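Local atomic coordinates of ribokinase, putative (Burkholderia thailandensis, PDB entry 3B1N), a protein that probably phosphorylates nucleosides with ATP as a nucleoside kinase of the pfkB (ribokinase-like) family, and binds ADP together with the nucleoside analogue mizoribine. Residues R181-A186 / T203-D208. Sequence-based numbering, arbitrary orientation.
With NA (sodium ion), chain H.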
loop_
_atom_site.group_PDB
_atom_site.type_symbol
_atom_site.label_atom_id
_atom_site.label_comp_id
_atom_site.label_asym_id
_atom_site.label_seq_id
_atom_site.Cartn_x
_atom_site.Cartn_y
_atom_site.Cartn_z
ATOM N N ARG B 181 -4.633 23.706 -19.083
ATOM C CA ARG B 181 -4.582 23.525 -20.543
ATOM C C ARG B 181 -5.288 22.239 -20.980
ATOM O O ARG B 181 -6.073 22.235 -21.937
ATOM C CB ARG B 181 -3.144 23.588 -21.052
ATOM C CG ARG B 181 -2.941 23.130 -22.489
ATOM C CD ARG B 181 -3.591 24.085 -23.473
ATOM N NE ARG B 181 -3.148 23.748 -24.819
ATOM C CZ ARG B 181 -3.558 24.364 -25.919
ATOM N NH1 ARG B 181 -4.414 25.374 -25.844
ATOM N NH2 ARG B 181 -3.112 23.958 -27.092
ATOM N N SER B 182 -5.025 21.154 -20.255
ATOM C CA SER B 182 -5.619 19.854 -20.613
ATOM C C SER B 182 -7.137 19.879 -20.560
ATOM O O SER B 182 -7.799 19.303 -21.437
ATOM C CB SER B 182 -5.033 18.761 -19.706
ATOM O OG SER B 182 -3.648 18.647 -19.937
ATOM N N ILE B 183 -7.679 20.537 -19.538
ATOM C CA ILE B 183 -9.113 20.695 -19.361
ATOM C C ILE B 183 -9.708 21.594 -20.447
ATOM O O ILE B 183 -10.798 21.276 -20.975
ATOM C CB ILE B 183 -9.423 21.253 -17.967
ATOM C CG1 ILE B 183 -9.071 20.200 -16.899
ATOM C CG2 ILE B 183 -10.881 21.681 -17.849
ATOM C CD1 ILE B 183 -8.934 20.780 -15.475
ATOM N N GLU B 184 -9.009 22.689 -20.793
ATOM C CA GLU B 184 -9.437 23.500 -21.948
ATOM C C GLU B 184 -9.609 22.648 -23.232
ATOM O O GLU B 184 -10.645 22.688 -23.894
ATOM C CB GLU B 184 -8.483 24.699 -22.186
ATOM C CG GLU B 184 -8.669 25.859 -21.166
ATOM C CD GLU B 184 -7.416 26.712 -20.998
ATOM O OE1 GLU B 184 -7.400 27.617 -20.106
ATOM O OE2 GLU B 184 -6.431 26.473 -21.757
ATOM N N LEU B 185 -8.642 21.794 -23.529
ATOM C CA LEU B 185 -8.677 20.933 -24.699
ATOM C C LEU B 185 -9.719 19.805 -24.624
ATOM O O LEU B 185 -10.257 19.385 -25.643
ATOM C CB LEU B 185 -7.302 20.297 -24.923
ATOM C CG LEU B 185 -6.115 21.246 -25.199
ATOM C CD1 LEU B 185 -4.844 20.427 -25.260
ATOM C CD2 LEU B 185 -6.306 22.100 -26.484
ATOM N N ALA B 186 -9.964 19.295 -23.417
ATOM C CA ALA B 186 -10.805 18.097 -23.266
ATOM C C ALA B 186 -12.268 18.346 -23.634
ATOM O O ALA B 186 -12.800 19.423 -23.368
ATOM C CB ALA B 186 -10.737 17.589 -21.811
ATOM N N THR B 203 -5.798 23.687 -10.234
ATOM C CA THR B 203 -6.122 24.638 -11.295
ATOM C C THR B 203 -6.428 26.019 -10.740
ATOM O O THR B 203 -6.285 27.027 -11.463
ATOM C CB THR B 203 -7.356 24.217 -12.124
ATOM O OG1 THR B 203 -8.499 24.103 -11.269
ATOM C CG2 THR B 203 -7.105 22.928 -12.921
ATOM N N GLY B 204 -6.896 26.070 -9.494
ATOM C CA GLY B 204 -7.446 27.314 -8.949
ATOM C C GLY B 204 -8.855 27.588 -9.430
ATOM O O GLY B 204 -9.380 28.683 -9.247
ATOM N N TRP B 205 -9.475 26.601 -10.073
ATOM C CA TRP B 205 -10.837 26.716 -10.565
ATOM C C TRP B 205 -11.813 26.043 -9.601
ATOM O O TRP B 205 -11.453 25.072 -8.886
ATOM C CB TRP B 205 -10.984 26.095 -11.965
ATOM C CG TRP B 205 -10.321 26.844 -13.087
ATOM C CD1 TRP B 205 -10.044 28.189 -13.131
ATOM C CD2 TRP B 205 -9.914 26.313 -14.359
ATOM N NE1 TRP B 205 -9.456 28.510 -14.330
ATOM C CE2 TRP B 205 -9.364 27.380 -15.105
ATOM C CE3 TRP B 205 -9.945 25.032 -14.934
ATOM C CZ2 TRP B 205 -8.864 27.212 -16.397
ATOM C CZ3 TRP B 205 -9.429 24.862 -16.211
ATOM C CH2 TRP B 205 -8.893 25.951 -16.935
ATOM N N SER B 206 -13.042 26.555 -9.600
ATOM C CA SER B 206 -14.177 25.967 -8.917
ATOM C C SER B 206 -14.765 24.912 -9.844
ATOM O O SER B 206 -14.427 24.906 -11.019
ATOM C CB SER B 206 -15.212 27.063 -8.637
ATOM O OG SER B 206 -15.755 27.552 -9.869
ATOM N N GLU B 207 -15.626 24.028 -9.342
ATOM C CA GLU B 207 -16.282 23.055 -10.215
ATOM C C GLU B 207 -17.043 23.751 -11.336
ATOM O O GLU B 207 -17.068 23.249 -12.460
ATOM C CB GLU B 207 -17.223 22.124 -9.453
ATOM C CG GLU B 207 -16.526 21.113 -8.559
ATOM C CD GLU B 207 -17.481 20.078 -7.993
ATOM O OE1 GLU B 207 -17.076 19.317 -7.093
ATOM O OE2 GLU B 207 -18.642 20.023 -8.436
ATOM N N ASP B 208 -17.646 24.904 -11.001
ATOM C CA ASP B 208 -18.391 25.747 -11.934
ATOM C C ASP B 208 -17.528 26.154 -13.095
ATOM O O ASP B 208 -17.967 26.088 -14.249
ATOM C CB ASP B 208 -18.894 27.033 -11.243
ATOM C CG ASP B 208 -20.175 26.829 -10.444
ATOM O OD1 ASP B 208 -20.841 25.775 -10.569
ATOM O OD2 ASP B 208 -20.530 27.765 -9.682
HETATM NA NA NA H . -12.431 21.614 -22.762
HETATM O O HOH W 1 -13.796 22.204 -24.734
#
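Trp-205 meets the last turn of helix 176-185 with the rim of its indole, and no hydrogen bond crosses between 181-186 and 203-208. Ile-183 CG2 lies 3.9 Å from Trp-205 CZ3, near the ring plane, so this is aliphatic packing against an aromatic edge. Glu-184 reaches the same rim: its OE1 stands 3.9 Å from Trp-205 CH2, in the plane of the ring, with the carboxylate turned 46° from the indole. The longer branch of Ile-183 carries CD1 to 3.8 Å from Thr-203 CG2, the two side chains meeting tip to tip.

The indole is in turn positioned from its own segment: Thr-203 CB lies 3.6 Å above the plane of one face, offset toward the rim. Arg-213 adds a cation-pi contact. Thr-203 OG1 lies between the backbone N and the carbonyl carbon (chi1 60°), which lets it accept the N-H of Trp-205 (N to OG1 2.9 Å, N-H...O 154°), forming an ST turn where helix 193-203 ends; the same hydroxyl donates to Val-199 O, one turn back.

The backbone of the Ile-183 turn binds sodium through the carbonyl oxygens of Ile-183, Glu-184 and Ala-186, with a water and Arg-213 O, from the residue whose side chain meets the indole. The contact thus links the C-terminal ends of helices 176-185 and 193-203, which flank strand 188-192 in sequence, while Ser-182 and Ala-186 pack on strand 163-165 of the Rossmann-like sheet.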